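Local coordinates for protein 4-oxalocrotonate tautomerase family enzyme (Burkholderia sp. RPE67, PDB 6VVM) that belongs to the tautomerase family and assembles as a trimer of subunits, each built from two fused beta-alpha-beta units, at residues L3-P8 / D21-A26; A17-G22 / S90-S95; P62-I67 / E86-V91; A66-G71 / E78-H83. All blocks are in the same frame, centred on the assembly; numbering follows the deposited sequence.

Contact 1 of 4, residues L3-P8 / D21-A26; sequences LEVYLP and DGLTRA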
loop_
_atom_site.group_PDB
_atom_site.type_symbol
_atom_site.label_atom_id
_atom_site.label_comp_id
_atom_site.label_asym_id
_atom_site.label_seq_id
_atom_site.Cartn_x
_atom_site.Cartn_y
_atom_site.Cartn_z
ATOM N N LEU A 3 5.938 3.755 -7.502
ATOM C CA LEU A 3 4.608 4.314 -7.694
ATOM C C LEU A 3 3.583 3.191 -7.757
ATOM O O LEU A 3 3.816 2.151 -8.381
ATOM C CB LEU A 3 4.521 5.149 -8.976
ATOM C CG LEU A 3 5.649 6.136 -9.274
ATOM C CD1 LEU A 3 5.262 6.984 -10.474
ATOM C CD2 LEU A 3 5.917 7.004 -8.036
ATOM N N GLU A 4 2.432 3.410 -7.130
ATOM C CA GLU A 4 1.323 2.475 -7.249
ATOM C C GLU A 4 0.112 3.282 -7.677
ATOM O O GLU A 4 -0.250 4.259 -7.013
ATOM C CB GLU A 4 1.058 1.705 -5.941
ATOM C CG GLU A 4 -0.262 0.915 -6.010
ATOM C CD GLU A 4 -0.485 -0.106 -4.904
ATOM O OE1 GLU A 4 0.108 0.015 -3.805
ATOM O OE2 GLU A 4 -1.279 -1.044 -5.153
ATOM N N VAL A 5 -0.484 2.909 -8.807
ATOM C CA VAL A 5 -1.663 3.583 -9.322
ATOM C C VAL A 5 -2.869 2.667 -9.162
ATOM O O VAL A 5 -2.908 1.564 -9.721
ATOM C CB VAL A 5 -1.488 4.006 -10.786
ATOM C CG1 VAL A 5 -2.673 4.840 -11.214
ATOM C CG2 VAL A 5 -0.189 4.776 -10.947
ATOM N N TYR A 6 -3.854 3.136 -8.412
ATOM C CA TYR A 6 -5.172 2.514 -8.366
ATOM C C TYR A 6 -6.016 3.053 -9.518
ATOM O O TYR A 6 -6.249 4.268 -9.615
ATOM C CB TYR A 6 -5.837 2.794 -7.026
ATOM C CG TYR A 6 -5.271 1.961 -5.907
ATOM C CD1 TYR A 6 -4.139 2.371 -5.212
ATOM C CD2 TYR A 6 -5.859 0.757 -5.559
ATOM C CE1 TYR A 6 -3.623 1.613 -4.189
ATOM C CE2 TYR A 6 -5.358 -0.010 -4.534
ATOM C CZ TYR A 6 -4.244 0.417 -3.850
ATOM O OH TYR A 6 -3.761 -0.364 -2.829
ATOM N N LEU A 7 -6.429 2.162 -10.408
ATOM C CA LEU A 7 -7.195 2.538 -11.587
ATOM C C LEU A 7 -8.270 1.492 -11.844
ATOM O O LEU A 7 -8.193 0.370 -11.332
ATOM C CB LEU A 7 -6.285 2.719 -12.816
ATOM C CG LEU A 7 -5.662 1.527 -13.552
ATOM C CD1 LEU A 7 -4.839 2.036 -14.744
ATOM C CD2 LEU A 7 -4.783 0.676 -12.631
ATOM N N PRO A 8 -9.315 1.845 -12.583
ATOM C CA PRO A 8 -10.362 0.870 -12.883
ATOM C C PRO A 8 -9.931 -0.073 -13.995
ATOM O O PRO A 8 -8.988 0.192 -14.739
ATOM C CB PRO A 8 -11.544 1.735 -13.337
ATOM C CG PRO A 8 -11.124 3.170 -13.113
ATOM C CD PRO A 8 -9.632 3.177 -13.131
ATOM N N ASP A 21 4.939 4.860 -19.094
ATOM C CA ASP A 21 5.894 5.749 -19.757
ATOM C C ASP A 21 5.766 7.178 -19.239
ATOM O O ASP A 21 6.758 7.808 -18.855
ATOM C CB ASP A 21 5.672 5.687 -21.271
ATOM C CG ASP A 21 6.466 6.745 -22.037
ATOM O OD1 ASP A 21 7.678 6.906 -21.765
ATOM O OD2 ASP A 21 5.873 7.395 -22.932
ATOM N N GLY A 22 4.542 7.695 -19.185
ATOM C CA GLY A 22 4.364 9.089 -18.816
ATOM C C GLY A 22 4.668 9.353 -17.355
ATOM O O GLY A 22 5.265 10.374 -17.015
ATOM N N LEU A 23 4.247 8.441 -16.465
ATOM C CA LEU A 23 4.514 8.622 -15.039
ATOM C C LEU A 23 6.006 8.563 -14.736
ATOM O O LEU A 23 6.481 9.189 -13.781
ATOM C CB LEU A 23 3.757 7.561 -14.230
ATOM C CG LEU A 23 2.228 7.686 -14.275
ATOM C CD1 LEU A 23 1.637 6.527 -13.495
ATOM C CD2 LEU A 23 1.774 8.984 -13.650
ATOM N N THR A 24 6.754 7.784 -15.510
ATOM C CA THR A 24 8.197 7.754 -15.314
ATOM C C THR A 24 8.817 9.078 -15.749
ATOM O O THR A 24 9.611 9.672 -15.015
ATOM C CB THR A 24 8.799 6.560 -16.068
ATOM O OG1 THR A 24 8.236 5.348 -15.535
ATOM C CG2 THR A 24 10.328 6.502 -15.903
ATOM N N ARG A 25 8.438 9.578 -16.930
ATOM C CA ARG A 25 8.910 10.894 -17.353
ATOM C C ARG A 25 8.478 11.964 -16.365
ATOM O O ARG A 25 9.213 12.925 -16.115
ATOM C CB ARG A 25 8.377 11.228 -18.743
ATOM C CG ARG A 25 8.790 10.264 -19.815
ATOM C CD ARG A 25 8.084 10.603 -21.138
ATOM N NE ARG A 25 8.443 9.627 -22.154
ATOM C CZ ARG A 25 9.513 9.732 -22.937
ATOM N NH1 ARG A 25 10.313 10.788 -22.842
ATOM N NH2 ARG A 25 9.767 8.789 -23.830
ATOM N N ALA A 26 7.290 11.803 -15.785
ATOM C CA ALA A 26 6.787 12.787 -14.837
ATOM C C ALA A 26 7.650 12.818 -13.593
ATOM O O ALA A 26 7.910 13.893 -13.036
ATOM C CB ALA A 26 5.330 12.468 -14.464
#

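Contact 2 of 4, residues A17-G22 / S90-S95; sequences ASLIDG and SVLDVS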
loop_
_atom_site.group_PDB
_atom_site.type_symbol
_atom_site.label_atom_id
_atom_site.label_comp_id
_atom_site.label_asym_id
_atom_site.label_seq_id
_atom_site.Cartn_x
_atom_site.Cartn_y
_atom_site.Cartn_z
ATOM N N ALA A 17 0.769 0.803 -20.833
ATOM C CA ALA A 17 2.158 1.068 -21.201
ATOM C C ALA A 17 2.421 2.567 -21.375
ATOM O O ALA A 17 3.479 3.067 -20.976
ATOM C CB ALA A 17 2.510 0.302 -22.482
ATOM N N SER A 18 1.465 3.308 -21.944
ATOM C CA SER A 18 1.667 4.752 -22.085
ATOM C C SER A 18 1.565 5.454 -20.734
ATOM O O SER A 18 2.221 6.474 -20.505
ATOM C CB SER A 18 0.660 5.331 -23.083
ATOM O OG SER A 18 0.663 6.746 -23.044
ATOM N N LEU A 19 0.795 4.895 -19.807
ATOM C CA LEU A 19 0.759 5.466 -18.465
ATOM C C LEU A 19 2.071 5.236 -17.730
ATOM O O LEU A 19 2.558 6.137 -17.037
ATOM C CB LEU A 19 -0.399 4.860 -17.677
ATOM C CG LEU A 19 -0.504 5.352 -16.228
ATOM C CD1 LEU A 19 -0.891 6.816 -16.192
ATOM C CD2 LEU A 19 -1.520 4.505 -15.432
ATOM N N ILE A 20 2.640 4.026 -17.842
ATOM C CA ILE A 20 3.918 3.735 -17.203
ATOM C C ILE A 20 4.991 4.643 -17.782
ATOM O O ILE A 20 5.831 5.186 -17.058
ATOM C CB ILE A 20 4.282 2.243 -17.361
ATOM C CG1 ILE A 20 3.528 1.378 -16.321
ATOM C CG2 ILE A 20 5.804 2.049 -17.246
ATOM C CD1 ILE A 20 3.274 -0.056 -16.766
ATOM N N ASP A 21 4.939 4.860 -19.094
ATOM C CA ASP A 21 5.894 5.749 -19.757
ATOM C C ASP A 21 5.766 7.178 -19.239
ATOM O O ASP A 21 6.758 7.808 -18.855
ATOM C CB ASP A 21 5.672 5.687 -21.271
ATOM C CG ASP A 21 6.466 6.745 -22.037
ATOM O OD1 ASP A 21 7.678 6.906 -21.765
ATOM O OD2 ASP A 21 5.873 7.395 -22.932
ATOM N N GLY A 22 4.542 7.695 -19.185
ATOM C CA GLY A 22 4.364 9.089 -18.816
ATOM C C GLY A 22 4.668 9.353 -17.355
ATOM O O GLY A 22 5.265 10.374 -17.015
ATOM N N SER A 90 -4.346 12.941 -18.139
ATOM C CA SER A 90 -4.304 13.024 -19.593
ATOM C C SER A 90 -4.265 11.635 -20.221
ATOM O O SER A 90 -4.980 11.379 -21.197
ATOM C CB SER A 90 -3.115 13.885 -20.041
ATOM O OG SER A 90 -1.976 13.094 -20.286
ATOM N N VAL A 91 -3.487 10.708 -19.649
ATOM C CA VAL A 91 -3.373 9.375 -20.241
ATOM C C VAL A 91 -4.662 8.586 -20.035
ATOM O O VAL A 91 -5.184 7.956 -20.965
ATOM C CB VAL A 91 -2.158 8.625 -19.664
ATOM C CG1 VAL A 91 -2.105 7.203 -20.207
ATOM C CG2 VAL A 91 -0.853 9.367 -19.990
ATOM N N LEU A 92 -5.192 8.602 -18.818
ATOM C CA LEU A 92 -6.428 7.883 -18.552
ATOM C C LEU A 92 -7.658 8.627 -19.061
ATOM O O LEU A 92 -8.760 8.077 -18.999
ATOM C CB LEU A 92 -6.579 7.618 -17.055
ATOM C CG LEU A 92 -5.525 6.739 -16.392
ATOM C CD1 LEU A 92 -5.844 6.589 -14.912
ATOM C CD2 LEU A 92 -5.470 5.393 -17.086
ATOM N N ASP A 93 -7.491 9.857 -19.551
ATOM C CA ASP A 93 -8.576 10.628 -20.162
ATOM C C ASP A 93 -9.688 10.935 -19.165
ATOM O O ASP A 93 -10.871 10.708 -19.431
ATOM C CB ASP A 93 -9.134 9.914 -21.391
ATOM C CG ASP A 93 -9.857 10.861 -22.318
ATOM O OD1 ASP A 93 -9.514 12.062 -22.302
ATOM O OD2 ASP A 93 -10.770 10.414 -23.039
ATOM N N VAL A 94 -9.302 11.450 -17.997
ATOM C CA VAL A 94 -10.243 11.842 -16.956
ATOM C C VAL A 94 -9.860 13.226 -16.455
ATOM O O VAL A 94 -8.784 13.745 -16.748
ATOM C CB VAL A 94 -10.278 10.851 -15.771
ATOM C CG1 VAL A 94 -10.825 9.497 -16.210
ATOM C CG2 VAL A 94 -8.893 10.719 -15.159
ATOM N N SER A 95 -10.753 13.808 -15.658
ATOM C CA SER A 95 -10.526 15.154 -15.155
ATOM C C SER A 95 -9.337 15.178 -14.207
ATOM O O SER A 95 -9.126 14.247 -13.422
ATOM C CB SER A 95 -11.773 15.670 -14.433
ATOM O OG SER A 95 -11.742 15.269 -13.078
#

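Contact 3 of 4, residues P62-I67 / E86-V91; sequences PVIIAI and ETSASV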
loop_
_atom_site.group_PDB
_atom_site.type_symbol
_atom_site.label_atom_id
_atom_site.label_comp_id
_atom_site.label_asym_id
_atom_site.label_seq_id
_atom_site.Cartn_x
_atom_site.Cartn_y
_atom_site.Cartn_z
ATOM N N PRO A 62 -8.273 8.133 -10.529
ATOM C CA PRO A 62 -7.091 7.430 -9.998
ATOM C C PRO A 62 -6.486 7.967 -8.696
ATOM O O PRO A 62 -6.507 9.163 -8.430
ATOM C CB PRO A 62 -6.077 7.571 -11.133
ATOM C CG PRO A 62 -6.412 8.887 -11.769
ATOM C CD PRO A 62 -7.897 9.176 -11.504
ATOM N N VAL A 63 -5.943 7.051 -7.900
ATOM C CA VAL A 63 -5.185 7.378 -6.698
ATOM C C VAL A 63 -3.760 6.888 -6.915
ATOM O O VAL A 63 -3.545 5.717 -7.238
ATOM C CB VAL A 63 -5.801 6.740 -5.444
ATOM C CG1 VAL A 63 -4.879 6.941 -4.232
ATOM C CG2 VAL A 63 -7.202 7.321 -5.192
ATOM N N ILE A 64 -2.794 7.785 -6.779
ATOM C CA ILE A 64 -1.388 7.445 -6.977
ATOM C C ILE A 64 -0.686 7.533 -5.635
ATOM O O ILE A 64 -0.706 8.585 -4.986
ATOM C CB ILE A 64 -0.711 8.365 -8.004
ATOM C CG1 ILE A 64 -1.473 8.388 -9.337
ATOM C CG2 ILE A 64 0.708 7.889 -8.237
ATOM C CD1 ILE A 64 -2.457 9.579 -9.504
ATOM N N ILE A 65 -0.054 6.437 -5.221
ATOM C CA ILE A 65 0.825 6.435 -4.064
ATOM C C ILE A 65 2.257 6.430 -4.568
ATOM O O ILE A 65 2.630 5.576 -5.387
ATOM C CB ILE A 65 0.550 5.228 -3.155
ATOM C CG1 ILE A 65 -0.902 5.255 -2.675
ATOM C CG2 ILE A 65 1.528 5.192 -1.987
ATOM C CD1 ILE A 65 -1.369 3.944 -2.059
ATOM N N ALA A 66 3.047 7.389 -4.103
ATOM C CA ALA A 66 4.443 7.539 -4.501
ATOM C C ALA A 66 5.310 7.400 -3.265
ATOM O O ALA A 66 5.181 8.192 -2.324
ATOM C CB ALA A 66 4.691 8.891 -5.173
ATOM N N ILE A 67 6.192 6.407 -3.273
ATOM C CA ILE A 67 7.071 6.114 -2.152
ATOM C C ILE A 67 8.482 6.561 -2.501
ATOM O O ILE A 67 9.081 6.059 -3.461
ATOM C CB ILE A 67 7.037 4.624 -1.800
ATOM C CG1 ILE A 67 5.587 4.226 -1.491
ATOM C CG2 ILE A 67 7.974 4.350 -0.632
ATOM C CD1 ILE A 67 5.408 2.803 -1.009
ATOM N N GLU A 86 -1.347 15.462 -13.621
ATOM C CA GLU A 86 -1.602 15.835 -15.016
ATOM C C GLU A 86 -1.368 14.660 -15.957
ATOM O O GLU A 86 -2.154 14.443 -16.884
ATOM C CB GLU A 86 -0.720 17.018 -15.422
ATOM C CG GLU A 86 -0.692 17.265 -16.938
ATOM C CD GLU A 86 -2.051 17.694 -17.476
ATOM O OE1 GLU A 86 -2.838 18.285 -16.706
ATOM O OE2 GLU A 86 -2.346 17.434 -18.665
ATOM N N THR A 87 -0.299 13.885 -15.722
ATOM C CA THR A 87 -0.017 12.710 -16.550
ATOM C C THR A 87 -1.135 11.681 -16.433
ATOM O O THR A 87 -1.626 11.152 -17.439
ATOM C CB THR A 87 1.312 12.068 -16.138
ATOM O OG1 THR A 87 2.415 12.931 -16.470
ATOM C CG2 THR A 87 1.486 10.736 -16.861
ATOM N N SER A 88 -1.520 11.354 -15.201
ATOM C CA SER A 88 -2.570 10.365 -15.003
ATOM C C SER A 88 -3.869 10.812 -15.662
ATOM O O SER A 88 -4.518 10.029 -16.363
ATOM C CB SER A 88 -2.773 10.119 -13.508
ATOM O OG SER A 88 -1.604 9.546 -12.953
ATOM N N ALA A 89 -4.243 12.081 -15.477
ATOM C CA ALA A 89 -5.510 12.552 -16.024
ATOM C C ALA A 89 -5.481 12.564 -17.544
ATOM O O ALA A 89 -6.478 12.221 -18.188
ATOM C CB ALA A 89 -5.835 13.945 -15.483
ATOM N N SER A 90 -4.346 12.941 -18.139
ATOM C CA SER A 90 -4.304 13.024 -19.593
ATOM C C SER A 90 -4.265 11.635 -20.221
ATOM O O SER A 90 -4.980 11.379 -21.197
ATOM C CB SER A 90 -3.115 13.885 -20.041
ATOM O OG SER A 90 -1.976 13.094 -20.286
ATOM N N VAL A 91 -3.487 10.708 -19.649
ATOM C CA VAL A 91 -3.373 9.375 -20.241
ATOM C C VAL A 91 -4.662 8.586 -20.035
ATOM O O VAL A 91 -5.184 7.956 -20.965
ATOM C CB VAL A 91 -2.158 8.625 -19.664
ATOM C CG1 VAL A 91 -2.105 7.203 -20.207
ATOM C CG2 VAL A 91 -0.853 9.367 -19.990
#

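Contact 4 of 4, residues A66-G71 / E78-H83; sequences AILIAG and EALIAH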
loop_
_atom_site.group_PDB
_atom_site.type_symbol
_atom_site.label_atom_id
_atom_site.label_comp_id
_atom_site.label_asym_id
_atom_site.label_seq_id
_atom_site.Cartn_x
_atom_site.Cartn_y
_atom_site.Cartn_z
ATOM N N ALA A 66 3.047 7.389 -4.103
ATOM C CA ALA A 66 4.443 7.539 -4.501
ATOM C C ALA A 66 5.310 7.400 -3.265
ATOM O O ALA A 66 5.181 8.192 -2.324
ATOM C CB ALA A 66 4.691 8.891 -5.173
ATOM N N ILE A 67 6.192 6.407 -3.273
ATOM C CA ILE A 67 7.071 6.114 -2.152
ATOM C C ILE A 67 8.482 6.561 -2.501
ATOM O O ILE A 67 9.081 6.059 -3.461
ATOM C CB ILE A 67 7.037 4.624 -1.800
ATOM C CG1 ILE A 67 5.587 4.226 -1.491
ATOM C CG2 ILE A 67 7.974 4.350 -0.632
ATOM C CD1 ILE A 67 5.408 2.803 -1.009
ATOM N N LEU A 68 9.013 7.487 -1.703
ATOM C CA LEU A 68 10.307 8.128 -1.937
ATOM C C LEU A 68 11.200 7.966 -0.721
ATOM O O LEU A 68 10.714 7.954 0.411
ATOM C CB LEU A 68 10.142 9.627 -2.197
ATOM C CG LEU A 68 9.102 10.090 -3.214
ATOM C CD1 LEU A 68 8.995 11.609 -3.181
ATOM C CD2 LEU A 68 9.506 9.616 -4.590
ATOM N N ILE A 69 12.519 7.888 -0.939
ATOM C CA ILE A 69 13.414 8.004 0.201
ATOM C C ILE A 69 13.348 9.437 0.702
ATOM O O ILE A 69 13.299 10.383 -0.094
ATOM C CB ILE A 69 14.854 7.583 -0.151
ATOM C CG1 ILE A 69 14.891 6.097 -0.517
ATOM C CG2 ILE A 69 15.767 7.795 1.056
ATOM C CD1 ILE A 69 16.290 5.553 -0.824
ATOM N N ALA A 70 13.306 9.606 2.022
ATOM C CA ALA A 70 13.168 10.937 2.599
ATOM C C ALA A 70 14.264 11.879 2.092
ATOM O O ALA A 70 15.354 11.453 1.691
ATOM C CB ALA A 70 13.193 10.866 4.128
ATOM N N GLY A 71 13.953 13.171 2.086
ATOM C CA GLY A 71 14.926 14.169 1.676
ATOM C C GLY A 71 14.442 15.158 0.632
ATOM O O GLY A 71 15.042 16.223 0.449
ATOM N N GLU A 78 5.647 19.081 -4.451
ATOM C CA GLU A 78 4.591 19.808 -5.155
ATOM C C GLU A 78 4.654 19.560 -6.656
ATOM O O GLU A 78 3.622 19.357 -7.308
ATOM C CB GLU A 78 4.716 21.304 -4.866
ATOM C CG GLU A 78 3.593 22.169 -5.396
ATOM C CD GLU A 78 3.677 23.583 -4.856
ATOM O OE1 GLU A 78 3.753 24.525 -5.666
ATOM O OE2 GLU A 78 3.692 23.749 -3.617
ATOM N N ALA A 79 5.863 19.588 -7.225
ATOM C CA ALA A 79 6.014 19.318 -8.651
ATOM C C ALA A 79 5.658 17.874 -8.969
ATOM O O ALA A 79 4.993 17.600 -9.976
ATOM C CB ALA A 79 7.439 19.643 -9.106
ATOM N N LEU A 80 6.086 16.942 -8.118
ATOM C CA LEU A 80 5.703 15.546 -8.286
ATOM C C LEU A 80 4.184 15.389 -8.305
ATOM O O LEU A 80 3.638 14.735 -9.202
ATOM C CB LEU A 80 6.333 14.689 -7.187
ATOM C CG LEU A 80 6.153 13.177 -7.368
ATOM C CD1 LEU A 80 6.718 12.669 -8.702
ATOM C CD2 LEU A 80 6.762 12.427 -6.205
ATOM N N ILE A 81 3.486 16.006 -7.340
ATOM C CA ILE A 81 2.018 15.962 -7.318
ATOM C C ILE A 81 1.442 16.507 -8.623
ATOM O O ILE A 81 0.536 15.914 -9.218
ATOM C CB ILE A 81 1.473 16.739 -6.103
ATOM C CG1 ILE A 81 1.664 15.928 -4.815
ATOM C CG2 ILE A 81 -0.000 17.103 -6.306
ATOM C CD1 ILE A 81 1.444 16.751 -3.544
ATOM N N ALA A 82 1.970 17.640 -9.095
ATOM C CA ALA A 82 1.406 18.261 -10.290
ATOM C C ALA A 82 1.632 17.385 -11.517
ATOM O O ALA A 82 0.720 17.185 -12.324
ATOM C CB ALA A 82 2.017 19.648 -10.490
ATOM N N HIS A 83 2.839 16.830 -11.655
ATOM C CA HIS A 83 3.184 16.055 -12.843
ATOM C C HIS A 83 2.494 14.700 -12.858
ATOM O O HIS A 83 2.017 14.257 -13.907
ATOM C CB HIS A 83 4.699 15.863 -12.925
ATOM C CG HIS A 83 5.436 17.027 -13.520
ATOM N ND1 HIS A 83 5.873 17.041 -14.829
ATOM C CD2 HIS A 83 5.851 18.196 -12.973
ATOM C CE1 HIS A 83 6.514 18.175 -15.065
ATOM N NE2 HIS A 83 6.520 18.890 -13.954
#

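Contact 1 of 4, residues L3-P8 / D21-A26
L23 on helix 21-26 meets V5 and L3 of strand 3-8 through aliphatic side chains. Its CD1 reaches CG2 of V5 tip to tip at 3.6 Å, the closest approach between the two segments. L3 comes in differently, beside the base of L23, so that L3 CD1 rests 4.1 Å from L23 CB. L23 is thus touched at both ends, by V5 at a branch tip and by L3 at the root. On L23, CG lies anti to the carbonyl carbon (chi1 -66°) and the chain runs on extended, bringing CD1 to V5. Leucine suits this place because its length spans the gap from helix to strand, the nearest pair of CA atoms, those of L3 and L23, being 8.5 Å apart; valine, branched at CB, suits a strand.

This is the helix-on-sheet packing of the first beta-alpha-beta unit, in which helix 13-31 follows strand 2-8 and leads to strand 39-45. L23 also touches L84, T87 and S88 of helix 74-92, which lies on the same face of the sheet.

A salt bridge lies on the helix away from the strand, between residues that take no part in the contact. There R25 NE donates to D21 OD1 at 2.9 Å, one turn apart, meeting the carboxylate on its syn side but 31° out of its plane.

Contact 2 of 4, residues A17-G22 / S90-S95
V91 lies across L19, the two side chains set obliquely, where the helix segment 17-22 meets the last turn of the helix in 90-95. The CG1 methyl of V91 does most of the touching: it is 3.8 Å from L19 CB and also sits over the backbone, 3.7 Å from L19 N. That methyl is anti to the V91 backbone N (chi1 176°), a setting that directs it at the neighbouring helix. Farther out along L19, CD1 comes within 4.1 Å of V91 CB. A beta-branched residue fits well here because it presents a short, broad surface where the backbones come close, with 6.0 Å between the CA atoms of L19 and V91.

The contact joins the two helices, 13-31 and 74-92, that pack side by side on one face of the four-stranded sheet in this tautomerase fold. The second helix ends in a Schellman motif, with D93 at positive phi as the C-prime residue and V94 N bonded back to A89 O.

L92 adds a looser touch, its CD2 4.4 Å from L19 CD2, both leucines being buried. S18, nearer the surface, sets its OG 4.0 Å from V91 CG1, a small polar residue suited to a partly exposed position.

Contact 3 of 4, residues P62-I67 / E86-V91
I64 lays the end of its side chain against S88, with CD1 3.6 Å from S88 OG and CG1 only slightly farther from the same oxygen, at 3.8 Å. The strand residue thus runs two successive carbons past the serine hydroxyl, while CD1 also comes within 4.1 Å of S88 CB. On I64 the CG1 branch stands anti to the carbonyl carbon (chi1 -54°), which carries the longer arm toward the helix. P62, just before the strand and preceded by a cis peptide bond, adds its ring carbon CG, 4.2 Å from S88 CB.

Strand 63-69 and helix 74-92 are the first two elements of the second beta-alpha-beta unit. Just before the strand the chain comes near the helix, P62 CA lying 7.4 Å from S88 CA, and a small residue such as serine fits this narrow gap.

Against I64 the serine oxygen meets carbon, and all three touching residues are buried. A hydroxyl in such surroundings needs a polar partner, and S88 OG has one in L84 O of its own helix. That bond within the helix probably lets serine combine its small size with burial among aliphatic groups.

Contact 4 of 4, residues A66-G71 / E78-H83
L80 points its side chain from helix 78-83 at strand residues L68 and A66. The chain starts at CB, which leaves the helix on the side facing the sheet. CG follows anti to the backbone N (chi1 -172°), and this setting carries the fork outward from the helix. Of the two methyls, CD2 does the touching: it meets L68 CD1 at 3.8 Å, tip to tip, and A66 CB at 4.2 Å. One methyl therefore bears on two strand residues that lie two apart and face the same way.

The strand residues differ in how far they reach. L68 extends a full side chain, with CG anti to the carbonyl carbon and CD1 sent toward the helix, whereas A66 offers a single methyl close to the sheet. Leucine on the helix suits the wide spacing, since the CA atoms of A66 and L80 are 8.9 Å apart.

Around the pair, A30 and I31 of helix 13-31 touch L80, and I31 also touches L68, so the other helix helps to enclose the site. All three touching residues are buried. Packing of a helix against the strand it follows is characteristic of a beta-alpha-beta unit, here the second one, made of strand 63-69, helix 74-92 and strand 100-106.

Contacts 1, 3 and 4 are buried helix-to-sheet contacts, whereas contact 2 joins the two helices and is only partly buried. Contact 1 belongs to the first beta-alpha-beta unit; contacts 3 and 4 use the same strand and helix of the second, their centres about 12 Å apart. Contacts 1 and 3 are tied by the central strands 2-8 and 63-69, where E4 N probably bonds I65 O, and by L23 CD2 packing on S88 OG. Chemistry follows place: contacts 1 and 4 join aliphatic side chains, contact 3 admits a buried hydroxyl where strand and helix come close, and contact 2 brings a serine to its outer edge.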